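Local structure of nodulation fucosyltransferase NodZ (Bradyrhizobium sp., 2HHC) at residues 270-275 and 289-293; 154-158 and 265-269. The protein is a bacterial nodulation protein of the glycosyltransferase class, related to enzymes with the two-domain GT-B architecture. All coordinates share one frame; numbering follows the deposited sequence.

Contact 1 (270-275 and 289-293); sequences DMYLLA and FTRYA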
loop_
_atom_site.group_PDB
_atom_site.type_symbol
_atom_site.label_atom_id
_atom_site.label_comp_id
_atom_site.label_asym_id
_atom_site.label_seq_id
_atom_site.Cartn_x
_atom_site.Cartn_y
_atom_site.Cartn_z
ATOM N N ASP A 270 8.708 4.056 -6.158
ATOM C CA ASP A 270 8.685 5.174 -5.199
ATOM C C ASP A 270 8.387 4.694 -3.771
ATOM O O ASP A 270 9.035 5.094 -2.798
ATOM C CB ASP A 270 7.593 6.163 -5.580
ATOM C CG ASP A 270 8.002 7.150 -6.692
ATOM O OD1 ASP A 270 9.188 7.155 -7.080
ATOM O OD2 ASP A 270 7.080 7.903 -7.160
ATOM N N MET A 271 7.416 3.793 -3.608
ATOM C CA MET A 271 6.998 3.317 -2.264
ATOM C C MET A 271 8.166 2.627 -1.553
ATOM O O MET A 271 8.396 2.834 -0.372
ATOM C CB MET A 271 5.794 2.378 -2.392
ATOM C CG MET A 271 4.543 3.038 -2.785
ATOM S SD MET A 271 3.312 1.812 -3.096
ATOM C CE MET A 271 3.161 1.152 -1.531
ATOM N N TYR A 272 8.873 1.766 -2.297
ATOM C CA TYR A 272 9.980 1.030 -1.731
ATOM C C TYR A 272 11.214 1.906 -1.496
ATOM O O TYR A 272 11.889 1.761 -0.478
ATOM C CB TYR A 272 10.252 -0.190 -2.626
ATOM C CG TYR A 272 9.358 -1.378 -2.349
ATOM C CD1 TYR A 272 8.025 -1.413 -2.701
ATOM C CD2 TYR A 272 9.867 -2.545 -1.757
ATOM C CE1 TYR A 272 7.231 -2.471 -2.448
ATOM C CE2 TYR A 272 9.072 -3.607 -1.531
ATOM C CZ TYR A 272 7.758 -3.615 -1.866
ATOM O OH TYR A 272 6.933 -4.710 -1.636
ATOM N N LEU A 273 11.512 2.849 -2.388
ATOM C CA LEU A 273 12.629 3.742 -2.162
ATOM C C LEU A 273 12.358 4.699 -0.994
ATOM O O LEU A 273 13.246 5.016 -0.244
ATOM C CB LEU A 273 12.974 4.487 -3.419
ATOM C CG LEU A 273 13.770 3.718 -4.491
ATOM C CD1 LEU A 273 13.851 4.537 -5.702
ATOM C CD2 LEU A 273 15.162 3.323 -3.957
ATOM N N LEU A 274 11.134 5.153 -0.819
ATOM C CA LEU A 274 10.803 5.961 0.344
ATOM C C LEU A 274 11.164 5.233 1.637
ATOM O O LEU A 274 11.617 5.873 2.629
ATOM C CB LEU A 274 9.334 6.380 0.339
ATOM C CG LEU A 274 8.949 7.473 -0.637
ATOM C CD1 LEU A 274 7.470 7.568 -0.846
ATOM C CD2 LEU A 274 9.467 8.861 -0.162
ATOM N N ALA A 275 10.993 3.920 1.673
ATOM C CA ALA A 275 11.306 3.144 2.878
ATOM C C ALA A 275 12.798 3.004 3.190
ATOM O O ALA A 275 13.169 2.470 4.232
ATOM C CB ALA A 275 10.664 1.785 2.801
ATOM N N PHE A 289 0.290 5.155 0.854
ATOM C CA PHE A 289 1.509 5.146 0.007
ATOM C C PHE A 289 2.803 5.122 0.841
ATOM O O PHE A 289 3.747 4.405 0.492
ATOM C CB PHE A 289 1.471 6.346 -0.998
ATOM C CG PHE A 289 2.458 6.295 -2.138
ATOM C CD1 PHE A 289 3.651 6.853 -2.070
ATOM C CD2 PHE A 289 2.050 5.815 -3.372
ATOM C CE1 PHE A 289 4.551 6.833 -3.124
ATOM C CE2 PHE A 289 2.923 5.839 -4.471
ATOM C CZ PHE A 289 4.163 6.367 -4.325
ATOM N N THR A 290 2.818 5.886 1.913
ATOM C CA THR A 290 3.954 5.979 2.790
ATOM C C THR A 290 3.850 5.136 4.032
ATOM O O THR A 290 4.623 5.307 4.967
ATOM C CB THR A 290 4.103 7.433 3.208
ATOM O OG1 THR A 290 2.835 8.001 3.582
ATOM C CG2 THR A 290 4.758 8.269 2.020
ATOM N N ARG A 291 2.924 4.196 4.095
ATOM C CA ARG A 291 2.834 3.310 5.284
ATOM C C ARG A 291 4.101 2.451 5.379
ATOM O O ARG A 291 4.603 2.298 6.489
ATOM C CB ARG A 291 1.567 2.438 5.231
ATOM C CG ARG A 291 1.398 1.544 6.420
ATOM C CD ARG A 291 1.430 2.222 7.737
ATOM N NE ARG A 291 1.126 1.281 8.818
ATOM C CZ ARG A 291 0.974 1.578 10.101
ATOM N NH1 ARG A 291 1.059 2.859 10.515
ATOM N NH2 ARG A 291 0.784 0.640 10.985
ATOM N N TYR A 292 4.571 1.862 4.294
ATOM C CA TYR A 292 5.799 1.023 4.334
ATOM C C TYR A 292 6.940 1.880 4.880
ATOM O O TYR A 292 7.606 1.491 5.843
ATOM C CB TYR A 292 6.094 0.490 2.962
ATOM C CG TYR A 292 7.223 -0.500 2.899
ATOM C CD1 TYR A 292 7.418 -1.392 3.911
ATOM C CD2 TYR A 292 8.076 -0.507 1.828
ATOM C CE1 TYR A 292 8.433 -2.349 3.825
ATOM C CE2 TYR A 292 9.071 -1.435 1.740
ATOM C CZ TYR A 292 9.222 -2.350 2.739
ATOM O OH TYR A 292 10.292 -3.291 2.619
ATOM N N ALA A 293 7.102 3.073 4.360
ATOM C CA ALA A 293 8.135 3.999 4.902
ATOM C C ALA A 293 7.926 4.306 6.397
ATOM O O ALA A 293 8.872 4.272 7.210
ATOM C CB ALA A 293 8.168 5.243 4.107
HETATM O O HOH W 1 6.363 3.812 1.497
#
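Met271 lies over the ring of Phe289 in a Met-aromatic contact. The contact lies in the domain built on the sheet containing strands 170-176 and 279-283, consistent with a GT-B fold. The end of helix 258-274 here meets the start of helix 291-296. CG of Met271 is 3.5 Å from the centroid of the Phe289 ring. This is a CH-pi contact over the ring centre, 8° off the ring normal. The sulfur shares the face, with Met271 SD 4.5 Å from the same centroid. CG of Phe289 is anti to its own backbone N (chi1 -166°), which carries the ring to Met271. At its edge the ring meets Asp270 CB and Leu274 CD1. His175 also stacks on it.

The tyrosines form a T-shaped pair, with their planes at 60°. An edge of Tyr292 faces the ring of Tyr272, and the ring centroids are 5.1 Å apart. Ala275 CB sits over a face of Tyr292, and Phe145 also stacks with this ring.

The backbones come close at the two alanines, with Ala275 CA 3.9 Å from Ala293 CA. Leu274 CB meets Ala293 CB beside them.

No direct hydrogen bond crosses the contact. One water bridges it instead. It donates to Met271 O and to Phe289 O, each at 2.9 Å, and accepts from Ala293 N at 3.0 Å.

Contact 2 (154-158 and 265-269); sequences IRARI and ASALI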
loop_
_atom_site.group_PDB
_atom_site.type_symbol
_atom_site.label_atom_id
_atom_site.label_comp_id
_atom_site.label_asym_id
_atom_site.label_seq_id
_atom_site.Cartn_x
_atom_site.Cartn_y
_atom_site.Cartn_z
ATOM N N ILE A 154 11.418 -4.735 -11.643
ATOM C CA ILE A 154 11.141 -3.648 -10.775
ATOM C C ILE A 154 12.289 -3.507 -9.761
ATOM O O ILE A 154 12.763 -2.407 -9.532
ATOM C CB ILE A 154 9.779 -3.781 -10.038
ATOM C CG1 ILE A 154 8.640 -3.884 -11.055
ATOM C CG2 ILE A 154 9.497 -2.586 -9.138
ATOM C CD1 ILE A 154 7.250 -4.102 -10.418
ATOM N N ARG A 155 12.728 -4.652 -9.191
ATOM C CA ARG A 155 13.868 -4.624 -8.256
ATOM C C ARG A 155 15.101 -4.041 -8.906
ATOM O O ARG A 155 15.808 -3.267 -8.282
ATOM C CB ARG A 155 14.157 -6.019 -7.683
ATOM C CG ARG A 155 13.045 -6.422 -6.749
ATOM C CD ARG A 155 13.368 -7.522 -5.846
ATOM N NE ARG A 155 12.868 -8.650 -6.494
ATOM C CZ ARG A 155 13.587 -9.451 -7.256
ATOM N NH1 ARG A 155 14.880 -9.256 -7.380
ATOM N NH2 ARG A 155 12.976 -10.444 -7.845
ATOM N N ALA A 156 15.351 -4.352 -10.184
ATOM C CA ALA A 156 16.553 -3.832 -10.826
ATOM C C ALA A 156 16.528 -2.329 -10.974
ATOM O O ALA A 156 17.538 -1.643 -10.818
ATOM C CB ALA A 156 16.746 -4.453 -12.175
ATOM N N ARG A 157 15.346 -1.760 -11.192
ATOM C CA ARG A 157 15.202 -0.349 -11.268
ATOM C C ARG A 157 15.461 0.317 -9.906
ATOM O O ARG A 157 16.130 1.305 -9.802
ATOM C CB ARG A 157 13.811 0.021 -11.835
ATOM C CG ARG A 157 13.701 -0.336 -13.303
ATOM C CD ARG A 157 12.278 -0.190 -13.877
ATOM N NE ARG A 157 11.900 1.214 -13.934
ATOM C CZ ARG A 157 10.677 1.671 -14.234
ATOM N NH1 ARG A 157 9.688 0.853 -14.463
ATOM N NH2 ARG A 157 10.449 2.969 -14.232
ATOM N N ILE A 158 14.877 -0.275 -8.838
ATOM C CA ILE A 158 15.110 0.219 -7.495
ATOM C C ILE A 158 16.624 0.181 -7.142
ATOM O O ILE A 158 17.168 1.123 -6.595
ATOM C CB ILE A 158 14.318 -0.651 -6.474
ATOM C CG1 ILE A 158 12.818 -0.347 -6.587
ATOM C CG2 ILE A 158 14.789 -0.396 -5.022
ATOM C CD1 ILE A 158 11.901 -1.370 -5.911
ATOM N N ALA A 265 4.390 0.032 -11.727
ATOM C CA ALA A 265 5.786 -0.141 -11.401
ATOM C C ALA A 265 6.388 1.111 -10.828
ATOM O O ALA A 265 7.121 1.117 -9.839
ATOM C CB ALA A 265 6.548 -0.588 -12.679
ATOM N N SER A 266 6.050 2.271 -11.394
ATOM C CA SER A 266 6.504 3.546 -10.895
ATOM C C SER A 266 6.074 3.826 -9.440
ATOM O O SER A 266 6.827 4.311 -8.605
ATOM C CB SER A 266 5.950 4.623 -11.848
ATOM O OG SER A 266 6.386 5.891 -11.428
ATOM N N ALA A 267 4.827 3.481 -9.152
ATOM C CA ALA A 267 4.320 3.611 -7.798
ATOM C C ALA A 267 5.129 2.765 -6.821
ATOM O O ALA A 267 5.528 3.213 -5.760
ATOM C CB ALA A 267 2.870 3.265 -7.750
ATOM N N LEU A 268 5.363 1.507 -7.194
ATOM C CA LEU A 268 6.085 0.597 -6.314
ATOM C C LEU A 268 7.531 1.029 -6.112
ATOM O O LEU A 268 8.060 0.942 -4.992
ATOM C CB LEU A 268 6.004 -0.844 -6.848
ATOM C CG LEU A 268 4.619 -1.487 -6.736
ATOM C CD1 LEU A 268 4.468 -2.703 -7.616
ATOM C CD2 LEU A 268 4.253 -1.817 -5.261
ATOM N N ILE A 269 8.181 1.456 -7.188
ATOM C CA ILE A 269 9.531 1.954 -7.072
ATOM C C ILE A 269 9.615 3.092 -6.034
ATOM O O ILE A 269 10.502 3.108 -5.136
ATOM C CB ILE A 269 10.098 2.375 -8.445
ATOM C CG1 ILE A 269 10.266 1.153 -9.346
ATOM C CG2 ILE A 269 11.438 3.121 -8.282
ATOM C CD1 ILE A 269 10.370 1.497 -10.836
#
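Ile269 is the centre of this contact. It meets Arg157 with its CD1 methyl and both Ile154 and Ile158 with CG1. The methyl rests against the flat face of the Arg157 guanidinium. It is over the middle of that group, with Ile269 CD1 3.4 Å from Arg157 CZ. The two side chains meet at about a right angle. This is close packing of a methyl on a planar cation.

Arg157 reaches over by a bend in its chain at chi3 (69°). Its CB and CD also pack on that methyl, with Arg157 CB 3.9 Å from Ile269 CD1. NH1 also comes near Ala265 CB. The charge is met elsewhere, because Arg157 NH1 forms a salt bridge with Glu262, earlier on helix 258-274. That bond ties the guanidinium to the helix on which Ile269 sits.

Helix 152-166 and helix 258-274 pack here beside the mostly parallel sheet of strands 170-176 and 279-283, consistent with one of the two Rossmann-like domains of a GT-B fold. The axes of segments 154-158 and 265-269 come within 10.0 Å and cross at -47°. Isoleucine, leucine and alanine side chains pack between them, with the partly exposed Arg157 chain alongside.

Ile154 supplies the second apolar group. Its CG2 touches Ile269 CG1 at 3.8 Å. Its other branch goes further, with Ile154 CD1 4.2 Å from Leu268 CD1, and Ile154 CG1 meets Ala265 CB. Ile158 lies one turn along the helix from Ile154. It slides past Ile269 in the opposite direction, and Ile158 CG1 is 4.0 Å from Ile269 CG1.

From the N terminus the chain first builds the sheet that includes strands 6-10, 35-39 and 125-128, and then reaches helix 152-166. Contact 2 then closes a long loop, which includes strands 170-176 and 217-223 and helix 192-209, by returning to helix 258-274. Contact 1 opens one residue later on that helix. It closes a short loop of 13 residues containing strand 279-283. The two contacts therefore follow in series, and neither nests in or crosses the other. Helix 258-274 is their shared element, packed against helix 152-166 and the start of helix 291-296. The contacts also touch directly: Tyr272 CB is 3.9 Å from Ile158 CD1, and Phe289 CZ is 3.7 Å from Ala267 O.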